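Local coordinates for protein putative isochorismatase (Bordetella bronchiseptica, PDB 3UAO) that catalyses the hydrolysis of maleamate to maleate and ammonia, a step in the bacterial breakdown of nicotinate (vitamin B3), at residues Ile49-Asn54 with Ser91-Ala96; Asp101-Ser106 with Arg138-Ser143; Glu72-Val77 with Ser191-Asp196. All coordinates share one frame; numbering follows the deposited sequence.

How the contacts relate
All three contacts belong to one parallel six-stranded sheet. Contact 1 joins neighbouring strands 45-50 and 87-93 where they end. Contact 2, about 11 Å away between centres, takes up the next strand, 135-139, and the turn into helix 105-108; along the chain it opens after contact 1 has closed. Contact 3 packs helix 67-84, which connects the two strands of contact 1, on strand 186-195. Its segments alternate with those of contact 1, about 16 Å away between centres; Phe52 and Ile49 pack on Thr74, Phe52 also on Cys193. Contacts 2 and 3 lie on opposite sides of the chain's centre; contact 1 touches both and carries Asp51, probably part of the active site.

Contact 1. Residues Ile49-Asn54 with Ser91-Ala96; sequences IVDFVN and SRIVYA
Ser91 and Asp51 meet through their side chains. Ser91 OG gives a hydrogen bond to Asp51 OD1 at 2.5 Å, arriving from above the carboxylate plane, 57° out of it. The Asp51 torsion (chi1 -62°) sets CG opposite its own carbonyl carbon, and the carboxylate comes back toward the neighbouring strand. Ser91 OG also sits 3.3 Å from Val50 CA, tucked against the backbone just ahead of the acid. Two main-chain hydrogen bonds flank this pair: Ser91 N to Ile49 O at 3.1 Å, and a longer, bent one from Asp51 N to Ser91 O at 3.3 Å. Where the strands part, a water continues the pairing, donating to Ile49 O (2.8 Å) and accepting from Phe52 N (3.0 Å).

These are adjacent parallel strands of a Rossmann-like alpha/beta sheet, and Asp51 stands just past the C-terminal end of the first of them. The other carboxylate oxygen, OD2, forms a salt bridge with Lys139; this pair is consistent with the Asp-Lys-Cys triad of isochorismatase-family amidohydrolases, whose cysteine would probably be Cys172, here S-hydroxycysteine. A bound acetate, probably from the crystallisation liquor, lies nearby.

Van der Waals contacts complete the interface. Ile93 brings both CG1 and CD1 to 3.6 Å from Asp51 OD2, placing hydrocarbon beside that oxygen. Val53, at the N-cap position of helix 54-57, crosses the Arg92 side chain at about a right angle, CG1 to CG at 4.1 Å, while the guanidinium group of Arg92 continues past it to a salt bridge with Glu117, with Val94 CG2 above one face, offset toward its rim.

Contact 2. Residues Asp101-Ser106 with Arg138-Ser143; sequences DGNIFS and RKSTPS
Asn103 and Ser140 join the turn leading into helix 105-108 to the loop that leaves strand 135-139, an outermost strand of the parallel sheet within this chain. The turn is a capping box: Asn103 N donates to Ser106 OG, and Ser106 N returns a bond to the Asn103 side chain. Along that side chain, CB lies 3.7 Å from a water that links Asp101 O to Ser140 OG. CG then sits between the backbone N and the carbonyl carbon (chi1 66°), folded over the turn and 3.8 Å from Ser140 O. At the tip the amide divides its work. OD1 accepts from Ser106 N at 3.0 Å and from Tyr95 OH, while ND2 donates across the contact to Ser140 O at 2.8 Å. The donor stands above the Ser140 carbonyl plane (43° out of it), whereas the acceptor lies nearly in the plane of the Asn103 amide. Bonds at both ends of the amide fix its rotation.

Phe105 provides the apolar half. Pro142 CD lies over the middle of one face of its ring, a CH-pi contact 4.2 Å from the centroid. Ser140 O is at the ring's edge, 3.7 Å from Phe105 CD2. Met181 of a second subunit packs on both Phe105 and Pro142, and Met149 of a third subunit packs on Ser140 and Thr141, so the contact is built into the tetramer. An acetate ion near Phe105 may mark a pocket.

Within 138-143 the loop also holds Lys139 NZ, whose salt-bridge partner is Asp51: NZ donates to Thr141 O at 2.7 Å in the carbonyl plane, and to Pro142 O at 2.9 Å from above its plane.

Contact 3. Residues Glu72-Val77 with Ser191-Asp196; sequences ETTRTV and SDCVGD
Cys193 packs against Thr73, Thr74 and Val77 in a helix-on-sheet contact, made where strand 186-195 turns a corner. Helix 67-84 is the connection of a beta-alpha-beta crossover between the parallel strands 45-50 and 87-93, and here it reaches past them to a strand on the other side of the sheet's centre. No hydrogen bond crosses the interface, which rests on van der Waals contacts.

The thiol fits against one face of the helix. Cys193 SG lies 3.6 Å from Thr74 N, with Thr73 CG2 at 3.7 Å and Val77 CG2 at 4.1 Å, so residues one turn apart close round the sulfur. Lower down the same side chain, Cys193 CB comes within 3.2 Å of Thr74 OG1. That hydroxyl is spent within the helix, on Ala70 O.

Thr73 also keeps its hydroxyl for the helix but presents its methyl. With chi1 at -57°, OG1 lies beside the backbone N and bonds to Ala69 O, while the methyl CG2 is anti to that N and turns to the strand. The Thr73 and Asp192 side chains cross at about a right angle. Asp192 OD2 has its polar partner in His219 ND1, and the His219 side chain also touches Thr73, Val77 and Cys193, filling in the edge of the contact from helix 219-224.

Beyond the corner the chain serves the other layer: Val194 points away from helix 67-84 and packs on His202 and Leu206 of helix 199-212, as expected of an alpha/beta/alpha sandwich. Back at the crossing with Asp192, the Thr73 methyl CG2 stands 3.3 Å from Asp192 OD2, and Thr73 CB is 3.5 Å from Asp192 O.

Contact 1. Residues Ile49-Asn54 with Ser91-Ala96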
loop_
_atom_site.group_PDB
_atom_site.type_symbol
_atom_site.label_atom_id
_atom_site.label_comp_id
_atom_site.label_asym_id
_atom_site.label_seq_id
_atom_site.Cartn_x
_atom_site.Cartn_y
_atom_site.Cartn_z
ATOM N N ILE A 49 6.905 7.628 -17.447
ATOM C CA ILE A 49 7.672 6.853 -18.394
ATOM C C ILE A 49 8.240 5.647 -17.651
ATOM O O ILE A 49 9.127 5.790 -16.800
ATOM C CB ILE A 49 8.814 7.676 -18.993
ATOM C CG1 ILE A 49 8.301 9.000 -19.580
ATOM C CG2 ILE A 49 9.532 6.901 -20.070
ATOM C CD1 ILE A 49 9.407 9.903 -20.070
ATOM N N VAL A 50 7.760 4.449 -17.945
ATOM C CA VAL A 50 8.189 3.308 -17.128
ATOM C C VAL A 50 9.335 2.493 -17.734
ATOM O O VAL A 50 9.217 1.958 -18.807
ATOM C CB VAL A 50 6.973 2.436 -16.543
ATOM C CG1 VAL A 50 5.637 3.066 -16.836
ATOM C CG2 VAL A 50 7.028 1.029 -16.939
ATOM N N ASP A 51 10.463 2.487 -17.038
ATOM C CA ASP A 51 11.599 1.615 -17.326
ATOM C C ASP A 51 12.229 1.710 -18.704
ATOM O O ASP A 51 12.789 0.735 -19.206
ATOM C CB ASP A 51 11.223 0.150 -17.057
ATOM C CG ASP A 51 10.864 -0.094 -15.641
ATOM O OD1 ASP A 51 11.152 0.773 -14.791
ATOM O OD2 ASP A 51 10.266 -1.154 -15.386
ATOM N N PHE A 52 12.189 2.870 -19.318
ATOM C CA PHE A 52 12.946 3.054 -20.551
ATOM C C PHE A 52 14.428 3.212 -20.223
ATOM O O PHE A 52 14.971 4.313 -20.304
ATOM C CB PHE A 52 12.418 4.244 -21.355
ATOM C CG PHE A 52 11.319 3.886 -22.304
ATOM C CD1 PHE A 52 11.143 2.578 -22.722
ATOM C CD2 PHE A 52 10.490 4.877 -22.825
ATOM C CE1 PHE A 52 10.162 2.280 -23.633
ATOM C CE2 PHE A 52 9.528 4.580 -23.734
ATOM C CZ PHE A 52 9.356 3.297 -24.147
ATOM N N VAL A 53 15.058 2.085 -19.863
ATOM C CA VAL A 53 16.431 2.060 -19.360
ATOM C C VAL A 53 17.295 1.289 -20.346
ATOM O O VAL A 53 16.776 0.475 -21.104
ATOM C CB VAL A 53 16.513 1.469 -17.920
ATOM C CG1 VAL A 53 15.648 2.281 -16.972
ATOM C CG2 VAL A 53 16.105 0.019 -17.880
ATOM N N ASN A 54 18.601 1.560 -20.365
ATOM C CA ASN A 54 19.505 1.018 -21.412
ATOM C C ASN A 54 19.332 -0.511 -21.648
ATOM O O ASN A 54 19.445 -0.989 -22.773
ATOM C CB ASN A 54 20.987 1.322 -21.084
ATOM C CG ASN A 54 21.333 2.817 -21.117
ATOM O OD1 ASN A 54 21.951 3.362 -20.185
ATOM N ND2 ASN A 54 20.939 3.482 -22.182
ATOM N N SER A 91 10.544 5.802 -14.005
ATOM C CA SER A 91 10.725 4.639 -13.180
ATOM C C SER A 91 11.979 3.915 -13.674
ATOM O O SER A 91 12.369 3.993 -14.842
ATOM C CB SER A 91 9.471 3.731 -13.254
ATOM O OG SER A 91 9.626 2.672 -14.181
ATOM N N ARG A 92 12.606 3.203 -12.758
ATOM C CA ARG A 92 13.790 2.391 -13.051
ATOM C C ARG A 92 13.677 1.184 -12.158
ATOM O O ARG A 92 13.241 1.343 -11.023
ATOM C CB ARG A 92 15.081 3.126 -12.651
ATOM C CG ARG A 92 15.386 4.402 -13.419
ATOM C CD ARG A 92 16.580 5.118 -12.838
ATOM N NE ARG A 92 17.719 4.202 -12.776
ATOM C CZ ARG A 92 18.728 4.262 -11.908
ATOM N NH1 ARG A 92 18.806 5.214 -10.993
ATOM N NH2 ARG A 92 19.655 3.338 -11.961
ATOM N N ILE A 93 14.012 -0.013 -12.657
ATOM C CA ILE A 93 14.162 -1.180 -11.796
ATOM C C ILE A 93 15.545 -1.090 -11.205
ATOM O O ILE A 93 16.537 -0.856 -11.928
ATOM C CB ILE A 93 13.922 -2.499 -12.536
ATOM C CG1 ILE A 93 12.448 -2.599 -12.946
ATOM C CG2 ILE A 93 14.201 -3.734 -11.643
ATOM C CD1 ILE A 93 12.097 -3.814 -13.840
ATOM N N VAL A 94 15.606 -1.152 -9.870
ATOM C CA VAL A 94 16.872 -1.155 -9.126
ATOM C C VAL A 94 16.835 -2.128 -7.949
ATOM O O VAL A 94 16.006 -2.001 -7.041
ATOM C CB VAL A 94 17.200 0.221 -8.570
ATOM C CG1 VAL A 94 18.416 0.130 -7.590
ATOM C CG2 VAL A 94 17.452 1.235 -9.681
ATOM N N TYR A 95 17.745 -3.091 -7.949
ATOM C CA TYR A 95 18.009 -3.921 -6.761
ATOM C C TYR A 95 19.287 -3.467 -6.067
ATOM O O TYR A 95 20.108 -2.767 -6.671
ATOM C CB TYR A 95 18.168 -5.376 -7.159
ATOM C CG TYR A 95 16.879 -6.057 -7.606
ATOM C CD1 TYR A 95 16.155 -6.866 -6.731
ATOM C CD2 TYR A 95 16.424 -5.934 -8.890
ATOM C CE1 TYR A 95 14.993 -7.500 -7.126
ATOM C CE2 TYR A 95 15.234 -6.566 -9.302
ATOM C CZ TYR A 95 14.535 -7.342 -8.409
ATOM O OH TYR A 95 13.379 -7.973 -8.781
ATOM N N ALA A 96 19.450 -3.914 -4.813
ATOM C CA ALA A 96 20.668 -3.706 -4.039
ATOM C C ALA A 96 21.842 -4.499 -4.625
ATOM O O ALA A 96 21.673 -5.629 -5.049
ATOM C CB ALA A 96 20.460 -4.082 -2.540
HETATM O O HOH W 1 11.728 5.467 -17.796
#

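Contact 2. Residues Asp101-Ser106 with Arg138-Ser143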
loop_
_atom_site.group_PDB
_atom_site.type_symbol
_atom_site.label_atom_id
_atom_site.label_comp_id
_atom_site.label_asym_id
_atom_site.label_seq_id
_atom_site.Cartn_x
_atom_site.Cartn_y
_atom_site.Cartn_z
ATOM N N ASP A 101 17.657 -7.260 -1.547
ATOM C CA ASP A 101 16.238 -7.206 -1.852
ATOM C C ASP A 101 15.818 -8.119 -3.009
ATOM O O ASP A 101 14.811 -7.856 -3.628
ATOM C CB ASP A 101 15.834 -5.755 -2.145
ATOM C CG ASP A 101 16.653 -5.120 -3.228
ATOM O OD1 ASP A 101 17.656 -5.703 -3.692
ATOM O OD2 ASP A 101 16.316 -3.992 -3.582
ATOM N N GLY A 102 16.609 -9.164 -3.292
ATOM C CA GLY A 102 16.290 -10.194 -4.301
ATOM C C GLY A 102 14.934 -10.797 -3.929
ATOM O O GLY A 102 14.685 -11.063 -2.751
ATOM N N ASN A 103 14.038 -10.976 -4.899
ATOM C CA ASN A 103 12.635 -11.217 -4.559
ATOM C C ASN A 103 11.994 -12.300 -5.429
ATOM O O ASN A 103 12.703 -13.137 -5.964
ATOM C CB ASN A 103 11.867 -9.884 -4.513
ATOM C CG ASN A 103 11.776 -9.214 -5.859
ATOM O OD1 ASN A 103 12.193 -9.791 -6.882
ATOM N ND2 ASN A 103 11.231 -7.978 -5.876
ATOM N N ILE A 104 10.663 -12.339 -5.521
ATOM C CA ILE A 104 9.999 -13.387 -6.288
ATOM C C ILE A 104 10.154 -13.059 -7.772
ATOM O O ILE A 104 10.599 -13.896 -8.556
ATOM C CB ILE A 104 8.549 -13.522 -5.863
ATOM C CG1 ILE A 104 8.472 -13.679 -4.349
ATOM C CG2 ILE A 104 7.873 -14.723 -6.506
ATOM C CD1 ILE A 104 9.345 -14.815 -3.829
ATOM N N PHE A 105 9.858 -11.821 -8.157
ATOM C CA PHE A 105 10.079 -11.351 -9.524
ATOM C C PHE A 105 11.439 -11.737 -10.099
ATOM O O PHE A 105 11.521 -12.114 -11.297
ATOM C CB PHE A 105 9.986 -9.832 -9.520
ATOM C CG PHE A 105 9.954 -9.188 -10.883
ATOM C CD1 PHE A 105 9.366 -9.808 -11.978
ATOM C CD2 PHE A 105 10.453 -7.920 -11.040
ATOM C CE1 PHE A 105 9.307 -9.171 -13.230
ATOM C CE2 PHE A 105 10.418 -7.289 -12.290
ATOM C CZ PHE A 105 9.851 -7.922 -13.383
ATOM N N SER A 106 12.511 -11.571 -9.305
ATOM C CA SER A 106 13.879 -11.868 -9.784
ATOM C C SER A 106 14.275 -13.363 -9.711
ATOM O O SER A 106 15.377 -13.716 -10.083
ATOM C CB SER A 106 14.943 -11.023 -9.062
ATOM O OG SER A 106 15.096 -11.351 -7.696
ATOM N N ARG A 138 12.314 4.285 -8.062
ATOM C CA ARG A 138 13.059 3.048 -8.131
ATOM C C ARG A 138 12.200 1.965 -7.587
ATOM O O ARG A 138 11.498 2.159 -6.596
ATOM C CB ARG A 138 14.313 3.134 -7.294
ATOM C CG ARG A 138 15.462 3.934 -7.952
ATOM C CD ARG A 138 16.325 4.562 -6.864
ATOM N NE ARG A 138 17.446 5.306 -7.416
ATOM C CZ ARG A 138 17.534 6.639 -7.510
ATOM N NH1 ARG A 138 16.559 7.434 -7.068
ATOM N NH2 ARG A 138 18.646 7.179 -8.031
ATOM N N LYS A 139 12.251 0.799 -8.234
ATOM C CA LYS A 139 11.363 -0.262 -7.895
ATOM C C LYS A 139 12.091 -1.568 -8.088
ATOM O O LYS A 139 13.069 -1.634 -8.827
ATOM C CB LYS A 139 10.106 -0.172 -8.773
ATOM C CG LYS A 139 10.297 -0.485 -10.291
ATOM C CD LYS A 139 9.183 0.164 -11.088
ATOM C CE LYS A 139 9.122 -0.263 -12.569
ATOM N NZ LYS A 139 9.256 -1.754 -12.755
ATOM N N SER A 140 11.639 -2.590 -7.374
ATOM C CA SER A 140 12.118 -3.930 -7.536
ATOM C C SER A 140 10.970 -4.849 -7.970
ATOM O O SER A 140 11.110 -6.050 -7.934
ATOM C CB SER A 140 12.675 -4.407 -6.197
ATOM O OG SER A 140 11.754 -4.129 -5.142
ATOM N N THR A 141 9.832 -4.269 -8.369
ATOM C CA THR A 141 8.660 -5.023 -8.875
ATOM C C THR A 141 8.210 -4.428 -10.215
ATOM O O THR A 141 8.752 -3.387 -10.635
ATOM C CB THR A 141 7.542 -4.910 -7.872
ATOM O OG1 THR A 141 7.292 -3.523 -7.610
ATOM C CG2 THR A 141 7.972 -5.564 -6.583
ATOM N N PRO A 142 7.252 -5.071 -10.914
ATOM C CA PRO A 142 6.800 -4.549 -12.208
ATOM C C PRO A 142 6.167 -3.152 -12.208
ATOM O O PRO A 142 6.458 -2.329 -13.102
ATOM C CB PRO A 142 5.758 -5.576 -12.664
ATOM C CG PRO A 142 6.053 -6.792 -11.889
ATOM C CD PRO A 142 6.618 -6.369 -10.591
ATOM N N SER A 143 5.307 -2.868 -11.243
ATOM C CA SER A 143 4.548 -1.592 -11.236
ATOM C C SER A 143 5.284 -0.433 -10.605
ATOM O O SER A 143 5.855 -0.568 -9.562
ATOM C CB SER A 143 3.230 -1.772 -10.483
ATOM O OG SER A 143 2.650 -0.523 -10.139
HETATM O O HOH W 2 12.570 -6.403 -3.524
#

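Contact 3. Residues Glu72-Val77 with Ser191-Asp196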
loop_
_atom_site.group_PDB
_atom_site.type_symbol
_atom_site.label_atom_id
_atom_site.label_comp_id
_atom_site.label_asym_id
_atom_site.label_seq_id
_atom_site.Cartn_x
_atom_site.Cartn_y
_atom_site.Cartn_z
ATOM N N GLU A 72 11.930 6.637 -28.747
ATOM C CA GLU A 72 11.981 7.859 -29.537
ATOM C C GLU A 72 10.685 8.624 -29.675
ATOM O O GLU A 72 10.709 9.865 -29.647
ATOM C CB GLU A 72 12.449 7.547 -30.952
ATOM C CG GLU A 72 13.890 7.304 -31.004
ATOM C CD GLU A 72 14.661 8.491 -30.523
ATOM O OE1 GLU A 72 14.320 9.652 -30.945
ATOM O OE2 GLU A 72 15.593 8.220 -29.720
ATOM N N THR A 73 9.577 7.907 -29.910
ATOM C CA THR A 73 8.294 8.577 -30.035
ATOM C C THR A 73 8.006 9.311 -28.712
ATOM O O THR A 73 7.580 10.470 -28.718
ATOM C CB THR A 73 7.166 7.607 -30.420
ATOM O OG1 THR A 73 7.501 6.929 -31.640
ATOM C CG2 THR A 73 5.869 8.355 -30.612
ATOM N N THR A 74 8.326 8.672 -27.587
ATOM C CA THR A 74 8.117 9.272 -26.262
ATOM C C THR A 74 8.830 10.618 -26.074
ATOM O O THR A 74 8.354 11.466 -25.327
ATOM C CB THR A 74 8.560 8.299 -25.112
ATOM O OG1 THR A 74 7.817 7.069 -25.189
ATOM C CG2 THR A 74 8.384 8.953 -23.742
ATOM N N ARG A 75 9.958 10.826 -26.741
ATOM C CA ARG A 75 10.649 12.115 -26.628
ATOM C C ARG A 75 9.742 13.302 -26.862
ATOM O O ARG A 75 9.839 14.293 -26.139
ATOM C CB ARG A 75 11.779 12.243 -27.619
ATOM C CG ARG A 75 12.859 11.228 -27.433
ATOM C CD ARG A 75 13.908 11.386 -28.523
ATOM N NE ARG A 75 14.702 12.603 -28.370
ATOM C CZ ARG A 75 15.884 12.787 -28.933
ATOM N NH1 ARG A 75 16.423 11.837 -29.697
ATOM N NH2 ARG A 75 16.532 13.923 -28.732
ATOM N N THR A 76 8.883 13.204 -27.871
ATOM C CA THR A 76 7.953 14.280 -28.218
ATOM C C THR A 76 6.951 14.516 -27.089
ATOM O O THR A 76 6.532 15.651 -26.841
ATOM C CB THR A 76 7.178 13.986 -29.539
ATOM O OG1 THR A 76 8.093 13.609 -30.562
ATOM C CG2 THR A 76 6.405 15.210 -30.004
ATOM N N VAL A 77 6.602 13.449 -26.378
ATOM C CA VAL A 77 5.684 13.553 -25.257
ATOM C C VAL A 77 6.305 14.210 -24.039
ATOM O O VAL A 77 5.684 15.089 -23.433
ATOM C CB VAL A 77 5.108 12.206 -24.880
ATOM C CG1 VAL A 77 4.209 12.340 -23.661
ATOM C CG2 VAL A 77 4.326 11.664 -26.059
ATOM N N SER A 191 -0.178 4.354 -27.001
ATOM C CA SER A 191 -0.012 3.094 -27.736
ATOM C C SER A 191 1.249 3.025 -28.583
ATOM O O SER A 191 1.716 1.927 -28.870
ATOM C CB SER A 191 -1.209 2.821 -28.656
ATOM O OG SER A 191 -1.424 3.890 -29.577
ATOM N N ASP A 192 1.758 4.187 -29.013
ATOM C CA ASP A 192 2.949 4.264 -29.834
ATOM C C ASP A 192 4.170 4.634 -28.997
ATOM O O ASP A 192 5.253 4.797 -29.546
ATOM C CB ASP A 192 2.758 5.190 -31.076
ATOM C CG ASP A 192 2.460 6.655 -30.723
ATOM O OD1 ASP A 192 1.915 6.942 -29.624
ATOM O OD2 ASP A 192 2.764 7.549 -31.557
ATOM N N CYS A 193 3.995 4.718 -27.677
ATOM C CA CYS A 193 5.074 5.004 -26.739
ATOM C C CYS A 193 5.291 3.920 -25.672
ATOM O O CYS A 193 6.046 4.110 -24.681
ATOM C CB CYS A 193 4.786 6.315 -26.027
ATOM S SG CYS A 193 4.847 7.744 -27.085
ATOM N N VAL A 194 4.653 2.779 -25.866
ATOM C CA VAL A 194 4.912 1.635 -25.017
ATOM C C VAL A 194 5.474 0.591 -25.952
ATOM O O VAL A 194 4.997 0.455 -27.058
ATOM C CB VAL A 194 3.614 1.209 -24.234
ATOM C CG1 VAL A 194 3.145 2.377 -23.279
ATOM C CG2 VAL A 194 2.507 0.852 -25.136
ATOM N N GLY A 195 6.519 -0.119 -25.565
ATOM C CA GLY A 195 7.043 -1.168 -26.442
ATOM C C GLY A 195 7.250 -2.480 -25.743
ATOM O O GLY A 195 7.355 -2.540 -24.527
ATOM N N ASP A 196 7.273 -3.556 -26.503
ATOM C CA ASP A 196 7.546 -4.847 -25.906
ATOM C C ASP A 196 8.613 -5.549 -26.727
ATOM O O ASP A 196 8.882 -5.160 -27.864
ATOM C CB ASP A 196 6.258 -5.675 -25.843
ATOM C CG ASP A 196 6.271 -6.681 -24.730
ATOM O OD1 ASP A 196 5.228 -6.897 -24.082
ATOM O OD2 ASP A 196 7.342 -7.258 -24.502
#